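Local atomic coordinates of RNA pseudouridylate synthase domain-containing protein 1 (Homo sapiens, PDB entry 5VBB), a protein that probably converts selected uridines in RNA to pseudouridine, as a member of the RluA family of pseudouridine synthases. Residues A[113-119]-A[140-146]; A[126-130]-A[191-195]; A[102-107]-A[184-188]. One frame throughout, in Å; residues are numbered along the deposited sequence.

All three contacts involve chain at or beyond the ends of strands, and each mixes buried with exposed residues. Contact 1 is a long antiparallel pairing that links the large sheet, through strands 111-114 and 146-156, to the small three-stranded sheet, with backbone bonds at both ends and a serine between. Contact 3 reaches the same large sheet through strand 96-104 and combines buried leucines and valines with a histidine and an arginine around a single bridge. Contact 2 joins two loops, with less than half the buried area of either neighbour, and centres on Tyr193, with Thr192 beside it. Met130 of contact 2 packs on Ile118 and Gly119, Pro186 of contact 3 on Tyr193 and Gly194.

Contact 1: residues A[113-119]-A[140-146]; sequences TISHAIG and NPKPSLT. With SO4 (sulfate ion), chain D.
With OG anti to its own carbonyl carbon (chi1 -49°), Ser144 sends its hydroxyl back to Lys142 O at 2.8 Å and presents it to the opposing segment, where OG lies 3.1 Å from Ile118 N and beside CG1 of the same isoleucine. Leu145, whose CG is anti to the backbone N (chi1 -176°), brings CD1 tightly against CG2 of Thr113, 3.4 Å away. Replacing Ser144 by alanine would remove the hydroxyl and is likely to cost Lys142 O its short bond, leaving the long, weak one from Ile118 N. The two segments form an antiparallel ribbon with hydrogen-bonded pairs at its ends, Ile114 with Thr146 and Ile118 with Lys142; between them Ser115 to Ala117 leave the strand path, carrying the pairing from the large sheet to the small one. Ile114 and Thr146 exchange two bonds, and Thr146 N meets Ile114 O in the carbonyl plane at 2.8 Å. At the other pair, Lys142 N binds Ile118 O from above the carbonyl plane, also at 2.8 Å. Extended beyond CG, Lys142 hydrogen-bonds through NZ to O1 (3.0 Å) and O2 of a sulfate, probably from the crystallisation liquor, that Arg120, Arg172 and Thr173 also bind.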
loop_
_atom_site.group_PDB
_atom_site.type_symbol
_atom_site.label_atom_id
_atom_site.label_comp_id
_atom_site.label_asym_id
_atom_site.label_seq_id
_atom_site.Cartn_x
_atom_site.Cartn_y
_atom_site.Cartn_z
ATOM N N THR A 113 -16.686 1.062 3.810
ATOM C CA THR A 113 -16.243 -0.261 4.256
ATOM C C THR A 113 -16.365 -1.117 3.013
ATOM O O THR A 113 -17.437 -1.155 2.424
ATOM C CB THR A 113 -17.155 -0.790 5.366
ATOM O OG1 THR A 113 -17.057 0.084 6.471
ATOM C CG2 THR A 113 -16.762 -2.156 5.820
ATOM N N ILE A 114 -15.292 -1.756 2.573
ATOM C CA ILE A 114 -15.320 -2.597 1.363
ATOM C C ILE A 114 -15.106 -3.993 1.858
ATOM O O ILE A 114 -14.020 -4.322 2.357
ATOM C CB ILE A 114 -14.255 -2.233 0.325
ATOM C CG1 ILE A 114 -14.173 -0.696 0.123
ATOM C CG2 ILE A 114 -14.597 -2.971 -0.975
ATOM C CD1 ILE A 114 -13.000 -0.229 -0.593
ATOM N N SER A 115 -16.133 -4.809 1.744
ATOM C CA SER A 115 -16.134 -6.150 2.325
ATOM C C SER A 115 -16.265 -7.274 1.299
ATOM O O SER A 115 -16.248 -8.422 1.713
ATOM C CB SER A 115 -17.289 -6.235 3.318
ATOM O OG SER A 115 -18.536 -6.058 2.663
ATOM N N HIS A 116 -16.397 -6.977 -0.011
ATOM C CA HIS A 116 -16.550 -8.027 -1.031
ATOM C C HIS A 116 -15.379 -8.971 -0.940
ATOM O O HIS A 116 -14.237 -8.518 -0.875
ATOM C CB HIS A 116 -16.554 -7.470 -2.460
ATOM C CG HIS A 116 -17.690 -6.562 -2.812
ATOM N ND1 HIS A 116 -18.910 -6.635 -2.166
ATOM C CD2 HIS A 116 -17.743 -5.590 -3.750
ATOM C CE1 HIS A 116 -19.666 -5.707 -2.733
ATOM N NE2 HIS A 116 -18.990 -5.040 -3.677
ATOM N N ALA A 117 -15.657 -10.275 -0.948
ATOM C CA ALA A 117 -14.625 -11.302 -0.854
ATOM C C ALA A 117 -13.785 -11.305 -2.146
ATOM O O ALA A 117 -14.311 -11.000 -3.209
ATOM C CB ALA A 117 -15.258 -12.662 -0.601
ATOM N N ILE A 118 -12.479 -11.619 -2.016
ATOM C CA ILE A 118 -11.503 -11.642 -3.101
ATOM C C ILE A 118 -11.087 -13.067 -3.349
ATOM O O ILE A 118 -10.699 -13.753 -2.427
ATOM C CB ILE A 118 -10.302 -10.721 -2.783
ATOM C CG1 ILE A 118 -10.812 -9.279 -2.647
ATOM C CG2 ILE A 118 -9.216 -10.812 -3.878
ATOM C CD1 ILE A 118 -9.793 -8.202 -2.270
ATOM N N GLY A 119 -11.218 -13.505 -4.588
ATOM C CA GLY A 119 -10.774 -14.817 -5.023
ATOM C C GLY A 119 -9.720 -14.678 -6.094
ATOM O O GLY A 119 -9.309 -13.566 -6.447
ATOM N N ASN A 140 -12.410 -19.688 -5.122
ATOM C CA ASN A 140 -11.936 -19.750 -3.738
ATOM C C ASN A 140 -11.899 -18.347 -3.098
ATOM O O ASN A 140 -10.849 -17.863 -2.667
ATOM C CB ASN A 140 -10.556 -20.462 -3.684
ATOM C CG ASN A 140 -10.178 -20.993 -2.314
ATOM O OD1 ASN A 140 -11.028 -21.448 -1.535
ATOM N ND2 ASN A 140 -8.885 -21.012 -2.004
ATOM N N PRO A 141 -13.064 -17.672 -3.033
ATOM C CA PRO A 141 -13.093 -16.347 -2.414
ATOM C C PRO A 141 -12.689 -16.419 -0.928
ATOM O O PRO A 141 -13.001 -17.393 -0.221
ATOM C CB PRO A 141 -14.528 -15.895 -2.638
ATOM C CG PRO A 141 -15.327 -17.196 -2.727
ATOM C CD PRO A 141 -14.421 -18.123 -3.435
ATOM N N LYS A 142 -11.940 -15.405 -0.475
ATOM C CA LYS A 142 -11.397 -15.369 0.865
ATOM C C LYS A 142 -11.796 -14.110 1.596
ATOM O O LYS A 142 -12.147 -13.119 0.957
ATOM C CB LYS A 142 -9.869 -15.483 0.815
ATOM C CG LYS A 142 -9.364 -16.904 0.642
ATOM C CD LYS A 142 -7.857 -16.895 0.651
ATOM C CE LYS A 142 -7.225 -18.095 -0.016
ATOM N NZ LYS A 142 -5.734 -17.987 0.047
ATOM N N PRO A 143 -11.763 -14.160 2.952
ATOM C CA PRO A 143 -12.185 -12.997 3.753
ATOM C C PRO A 143 -11.511 -11.722 3.395
ATOM O O PRO A 143 -10.282 -11.681 3.250
ATOM C CB PRO A 143 -11.789 -13.370 5.177
ATOM C CG PRO A 143 -11.615 -14.818 5.172
ATOM C CD PRO A 143 -11.290 -15.258 3.820
ATOM N N SER A 144 -12.281 -10.670 3.300
ATOM C CA SER A 144 -11.721 -9.416 2.845
ATOM C C SER A 144 -12.371 -8.246 3.487
ATOM O O SER A 144 -13.598 -8.210 3.580
ATOM C CB SER A 144 -11.863 -9.315 1.327
ATOM O OG SER A 144 -11.408 -10.474 0.645
ATOM N N LEU A 145 -11.576 -7.272 3.902
ATOM C CA LEU A 145 -12.120 -6.054 4.488
ATOM C C LEU A 145 -11.124 -4.918 4.351
ATOM O O LEU A 145 -10.016 -4.992 4.904
ATOM C CB LEU A 145 -12.462 -6.249 5.950
ATOM C CG LEU A 145 -13.132 -5.031 6.659
ATOM C CD1 LEU A 145 -14.355 -4.580 5.961
ATOM C CD2 LEU A 145 -13.535 -5.395 7.989
ATOM N N THR A 146 -11.541 -3.859 3.660
ATOM C CA THR A 146 -10.772 -2.636 3.466
ATOM C C THR A 146 -11.603 -1.458 3.909
ATOM O O THR A 146 -12.720 -1.248 3.417
ATOM C CB THR A 146 -10.345 -2.387 1.999
ATOM O OG1 THR A 146 -9.558 -3.454 1.528
ATOM C CG2 THR A 146 -9.515 -1.114 1.852
HETATM S S SO4 D . -4.747 -14.715 -1.215
HETATM O O1 SO4 D . -5.107 -15.866 -2.038
HETATM O O2 SO4 D . -4.646 -15.117 0.204
HETATM O O3 SO4 D . -5.719 -13.626 -1.407
HETATM O O4 SO4 D . -3.471 -14.236 -1.655
#

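Contact 2: residues A[126-130]-A[191-195]; sequences RAHTM and LTYGE
Tyr193 meets the backbone of Met130 with its hydroxyl, while Thr192 covers part of one ring face, joining two irregular loops of the RluA-type fold: one leads into strand 130-132 of the small sheet, the other follows helix 175-182. The compact side is here. Met130 N lies at the ring edge, in plane, and gives a fairly straight bond to Tyr193 OH, 2.9 Å long with 161° at the hydrogen. The same hydroxyl is also hydrogen-bonded to His174 ND1, so two partners fix where the oxygen sits. Met130 CB and CG border the oxygen, with CB 3.5 Å from Tyr193 OH, before the methionine chain bends twice and leads away toward Ile118. CG2 of Thr192, anti to its backbone N (chi1 -58° for OG1), sits over one face of the tyrosine ring, offset toward the rim, while also lying 3.2 Å from Ala127 O.

The outer side is looser. Ala127 is exposed and His128 partly so, and the latter makes a weak bond from ND1 to Thr192 O, 2.9 Å long but bent to 126°. The Tyr193 side chain stands about 7 Å from that of Asp67, the probable catalytic aspartate, which places it near the likely active site. Back on the outer side, Ala127 CB rests over the centre of the His128 imidazole, 3.7 Å above its plane.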
loop_
_atom_site.group_PDB
_atom_site.type_symbol
_atom_site.label_atom_id
_atom_site.label_comp_id
_atom_site.label_asym_id
_atom_site.label_seq_id
_atom_site.Cartn_x
_atom_site.Cartn_y
_atom_site.Cartn_z
ATOM N N ARG A 126 -3.575 -14.501 -15.632
ATOM C CA ARG A 126 -2.317 -13.949 -16.082
ATOM C C ARG A 126 -2.342 -12.396 -16.114
ATOM O O ARG A 126 -1.399 -11.757 -15.648
ATOM C CB ARG A 126 -1.994 -14.519 -17.466
ATOM C CG ARG A 126 -0.873 -13.802 -18.099
ATOM C CD ARG A 126 -0.081 -14.617 -19.034
ATOM N NE ARG A 126 1.124 -13.833 -19.280
ATOM C CZ ARG A 126 1.258 -12.883 -20.199
ATOM N NH1 ARG A 126 0.280 -12.639 -21.065
ATOM N NH2 ARG A 126 2.382 -12.187 -20.278
ATOM N N ALA A 127 -3.401 -11.808 -16.671
ATOM C CA ALA A 127 -3.507 -10.348 -16.784
ATOM C C ALA A 127 -4.007 -9.690 -15.516
ATOM O O ALA A 127 -3.570 -8.590 -15.215
ATOM C CB ALA A 127 -4.423 -9.982 -17.933
ATOM N N HIS A 128 -4.970 -10.312 -14.818
ATOM C CA HIS A 128 -5.554 -9.777 -13.583
ATOM C C HIS A 128 -5.678 -10.959 -12.620
ATOM O O HIS A 128 -6.629 -11.714 -12.697
ATOM C CB HIS A 128 -6.919 -9.090 -13.845
ATOM C CG HIS A 128 -7.068 -8.507 -15.217
ATOM N ND1 HIS A 128 -6.311 -7.420 -15.630
ATOM C CD2 HIS A 128 -7.875 -8.887 -16.235
ATOM C CE1 HIS A 128 -6.662 -7.187 -16.884
ATOM N NE2 HIS A 128 -7.616 -8.035 -17.286
ATOM N N THR A 129 -4.674 -11.133 -11.759
ATOM C CA THR A 129 -4.533 -12.253 -10.836
ATOM C C THR A 129 -5.771 -12.488 -9.968
ATOM O O THR A 129 -6.283 -13.608 -9.916
ATOM C CB THR A 129 -3.294 -12.027 -9.919
ATOM O OG1 THR A 129 -2.160 -11.658 -10.722
ATOM C CG2 THR A 129 -2.929 -13.269 -9.109
ATOM N N MET A 130 -6.284 -11.426 -9.360
ATOM C CA MET A 130 -7.356 -11.496 -8.385
ATOM C C MET A 130 -8.680 -10.932 -8.898
ATOM O O MET A 130 -8.705 -10.145 -9.840
ATOM C CB MET A 130 -6.902 -10.720 -7.134
ATOM C CG MET A 130 -5.510 -11.124 -6.613
ATOM S SD MET A 130 -5.262 -12.852 -6.135
ATOM C CE MET A 130 -6.245 -12.923 -4.641
ATOM N N LEU A 191 -1.819 -0.538 -13.819
ATOM C CA LEU A 191 -1.756 -1.199 -15.123
ATOM C C LEU A 191 -2.482 -2.525 -15.173
ATOM O O LEU A 191 -2.766 -2.992 -16.258
ATOM C CB LEU A 191 -0.295 -1.403 -15.538
ATOM C CG LEU A 191 0.535 -0.126 -15.679
ATOM C CD1 LEU A 191 1.983 -0.455 -15.957
ATOM C CD2 LEU A 191 -0.038 0.770 -16.750
ATOM N N THR A 192 -2.788 -3.128 -14.035
ATOM C CA THR A 192 -3.479 -4.422 -13.976
ATOM C C THR A 192 -4.973 -4.261 -13.716
ATOM O O THR A 192 -5.787 -4.821 -14.454
ATOM C CB THR A 192 -2.801 -5.238 -12.875
ATOM O OG1 THR A 192 -1.435 -5.331 -13.224
ATOM C CG2 THR A 192 -3.368 -6.639 -12.694
ATOM N N TYR A 193 -5.338 -3.531 -12.655
ATOM C CA TYR A 193 -6.755 -3.423 -12.246
ATOM C C TYR A 193 -7.463 -2.116 -12.671
ATOM O O TYR A 193 -8.651 -1.959 -12.392
ATOM C CB TYR A 193 -6.879 -3.596 -10.742
ATOM C CG TYR A 193 -6.425 -4.966 -10.323
ATOM C CD1 TYR A 193 -7.222 -6.083 -10.548
ATOM C CD2 TYR A 193 -5.169 -5.163 -9.776
ATOM C CE1 TYR A 193 -6.781 -7.361 -10.231
ATOM C CE2 TYR A 193 -4.715 -6.438 -9.450
ATOM C CZ TYR A 193 -5.542 -7.535 -9.642
ATOM O OH TYR A 193 -5.088 -8.814 -9.399
ATOM N N GLY A 194 -6.778 -1.251 -13.417
ATOM C CA GLY A 194 -7.386 -0.034 -13.938
ATOM C C GLY A 194 -8.251 -0.372 -15.125
ATOM O O GLY A 194 -8.150 -1.468 -15.682
ATOM N N GLU A 195 -9.074 0.566 -15.544
ATOM C CA GLU A 195 -9.939 0.373 -16.713
ATOM C C GLU A 195 -9.184 0.734 -17.971
ATOM O O GLU A 195 -8.255 1.530 -17.914
ATOM C CB GLU A 195 -11.205 1.250 -16.605
ATOM C CG GLU A 195 -12.138 0.842 -15.475
ATOM C CD GLU A 195 -12.887 -0.452 -15.720
ATOM O OE1 GLU A 195 -13.915 -0.410 -16.434
ATOM O OE2 GLU A 195 -12.447 -1.508 -15.210
#

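Contact 3: residues A[102-107]-A[184-188]; sequences LLRGHI and GHPVV
The His185 imidazole has Ile107 CG1 over the centre of one face, a CH-pi contact 3.5 Å from the ring centroid and only 6° off the normal. At its edge, near the ring plane, lie Arg104 O and Gly105 CA, the glycine having a positive phi. ND1 gives Arg104 O a 2.7 Å bond in which each group lies in the other's plane, so the ring is held both by this bond and by the isoleucine above it. The Arg104 guanidinium has Val188 CG2 over one face, toward the rim, and Val188 CG1 3.8 Å from NH2; the arginine chain, bent at chi2 (-75°), also crosses Pro186 at about a right angle. Its NE forms a salt bridge with Glu200.

The backbones are also joined by two bonds. Arg104 N reaches Pro186 O at 2.8 Å, and Val188 N meets Leu102 O at 2.9 Å, almost straight at 174°. On the buried side, Leu103 CD2 packs obliquely on Val187 CG2 at 3.6 Å, with Leu148, Val164 and Cys180 adding to the cover around Leu103. Gly184 ends helix 175-182 with a Schellman motif, and this is a helix-to-strand junction of the pseudouridine synthase fold, where the chain leaving that helix meets the end of strand 96-104 in the large sheet.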
loop_
_atom_site.group_PDB
_atom_site.type_symbol
_atom_site.label_atom_id
_atom_site.label_comp_id
_atom_site.label_asym_id
_atom_site.label_seq_id
_atom_site.Cartn_x
_atom_site.Cartn_y
_atom_site.Cartn_z
ATOM N N LEU A 102 -4.215 7.586 -4.695
ATOM C CA LEU A 102 -4.956 8.498 -5.520
ATOM C C LEU A 102 -5.801 7.578 -6.380
ATOM O O LEU A 102 -5.254 6.758 -7.085
ATOM C CB LEU A 102 -4.096 9.381 -6.382
ATOM C CG LEU A 102 -3.216 10.389 -5.654
ATOM C CD1 LEU A 102 -2.307 11.105 -6.619
ATOM C CD2 LEU A 102 -4.030 11.357 -4.882
ATOM N N LEU A 103 -7.128 7.680 -6.263
ATOM C CA LEU A 103 -8.071 6.828 -6.956
ATOM C C LEU A 103 -8.849 7.612 -8.001
ATOM O O LEU A 103 -9.152 8.776 -7.760
ATOM C CB LEU A 103 -9.086 6.293 -5.935
ATOM C CG LEU A 103 -8.569 5.461 -4.772
ATOM C CD1 LEU A 103 -9.743 4.856 -4.033
ATOM C CD2 LEU A 103 -7.632 4.363 -5.262
ATOM N N ARG A 104 -9.319 6.937 -9.057
ATOM C CA ARG A 104 -10.120 7.572 -10.122
ATOM C C ARG A 104 -11.503 7.966 -9.624
ATOM O O ARG A 104 -12.152 7.164 -8.971
ATOM C CB ARG A 104 -10.294 6.626 -11.328
ATOM C CG ARG A 104 -9.007 6.291 -12.092
ATOM C CD ARG A 104 -8.587 7.454 -12.921
ATOM N NE ARG A 104 -7.327 7.257 -13.634
ATOM C CZ ARG A 104 -6.588 8.248 -14.109
ATOM N NH1 ARG A 104 -6.976 9.508 -13.953
ATOM N NH2 ARG A 104 -5.433 7.993 -14.709
ATOM N N GLY A 105 -11.949 9.176 -9.973
ATOM C CA GLY A 105 -13.255 9.707 -9.604
ATOM C C GLY A 105 -13.305 10.330 -8.225
ATOM O O GLY A 105 -12.444 10.072 -7.379
ATOM N N HIS A 106 -14.332 11.160 -7.994
ATOM C CA HIS A 106 -14.619 11.815 -6.719
ATOM C C HIS A 106 -15.555 10.905 -5.906
ATOM O O HIS A 106 -16.706 10.743 -6.294
ATOM C CB HIS A 106 -15.307 13.174 -6.960
ATOM C CG HIS A 106 -14.368 14.226 -7.477
ATOM N ND1 HIS A 106 -14.838 15.419 -7.978
ATOM C CD2 HIS A 106 -13.014 14.271 -7.432
ATOM C CE1 HIS A 106 -13.763 16.119 -8.309
ATOM N NE2 HIS A 106 -12.638 15.470 -7.983
ATOM N N ILE A 107 -15.072 10.311 -4.798
ATOM C CA ILE A 107 -15.885 9.424 -3.953
ATOM C C ILE A 107 -16.703 10.331 -3.052
ATOM O O ILE A 107 -16.107 11.095 -2.296
ATOM C CB ILE A 107 -14.961 8.467 -3.175
ATOM C CG1 ILE A 107 -14.203 7.575 -4.181
ATOM C CG2 ILE A 107 -15.745 7.617 -2.172
ATOM C CD1 ILE A 107 -13.178 6.581 -3.620
ATOM N N GLY A 184 -15.438 0.990 -8.465
ATOM C CA GLY A 184 -15.438 1.866 -9.624
ATOM C C GLY A 184 -14.468 3.017 -9.452
ATOM O O GLY A 184 -14.607 4.007 -10.158
ATOM N N HIS A 185 -13.469 2.909 -8.508
ATOM C CA HIS A 185 -12.477 3.962 -8.226
ATOM C C HIS A 185 -11.098 3.369 -8.213
ATOM O O HIS A 185 -10.441 3.330 -7.164
ATOM C CB HIS A 185 -12.825 4.671 -6.906
ATOM C CG HIS A 185 -14.180 5.300 -6.960
ATOM N ND1 HIS A 185 -14.412 6.425 -7.712
ATOM C CD2 HIS A 185 -15.345 4.910 -6.398
ATOM C CE1 HIS A 185 -15.695 6.705 -7.571
ATOM N NE2 HIS A 185 -16.290 5.810 -6.788
ATOM N N PRO A 186 -10.636 2.858 -9.373
ATOM C CA PRO A 186 -9.324 2.202 -9.403
ATOM C C PRO A 186 -8.172 3.119 -9.039
ATOM O O PRO A 186 -8.248 4.337 -9.210
ATOM C CB PRO A 186 -9.196 1.706 -10.856
ATOM C CG PRO A 186 -10.205 2.454 -11.618
ATOM C CD PRO A 186 -11.303 2.808 -10.701
ATOM N N VAL A 187 -7.051 2.512 -8.627
ATOM C CA VAL A 187 -5.870 3.283 -8.314
ATOM C C VAL A 187 -5.335 3.880 -9.609
ATOM O O VAL A 187 -5.236 3.205 -10.626
ATOM C CB VAL A 187 -4.800 2.424 -7.605
ATOM C CG1 VAL A 187 -3.513 3.211 -7.412
ATOM C CG2 VAL A 187 -5.316 1.867 -6.300
ATOM N N VAL A 188 -4.978 5.165 -9.552
ATOM C CA VAL A 188 -4.400 5.873 -10.684
ATOM C C VAL A 188 -3.074 5.227 -11.040
ATOM O O VAL A 188 -2.248 4.993 -10.169
ATOM C CB VAL A 188 -4.232 7.382 -10.372
ATOM C CG1 VAL A 188 -3.429 8.085 -11.459
ATOM C CG2 VAL A 188 -5.603 8.062 -10.192
#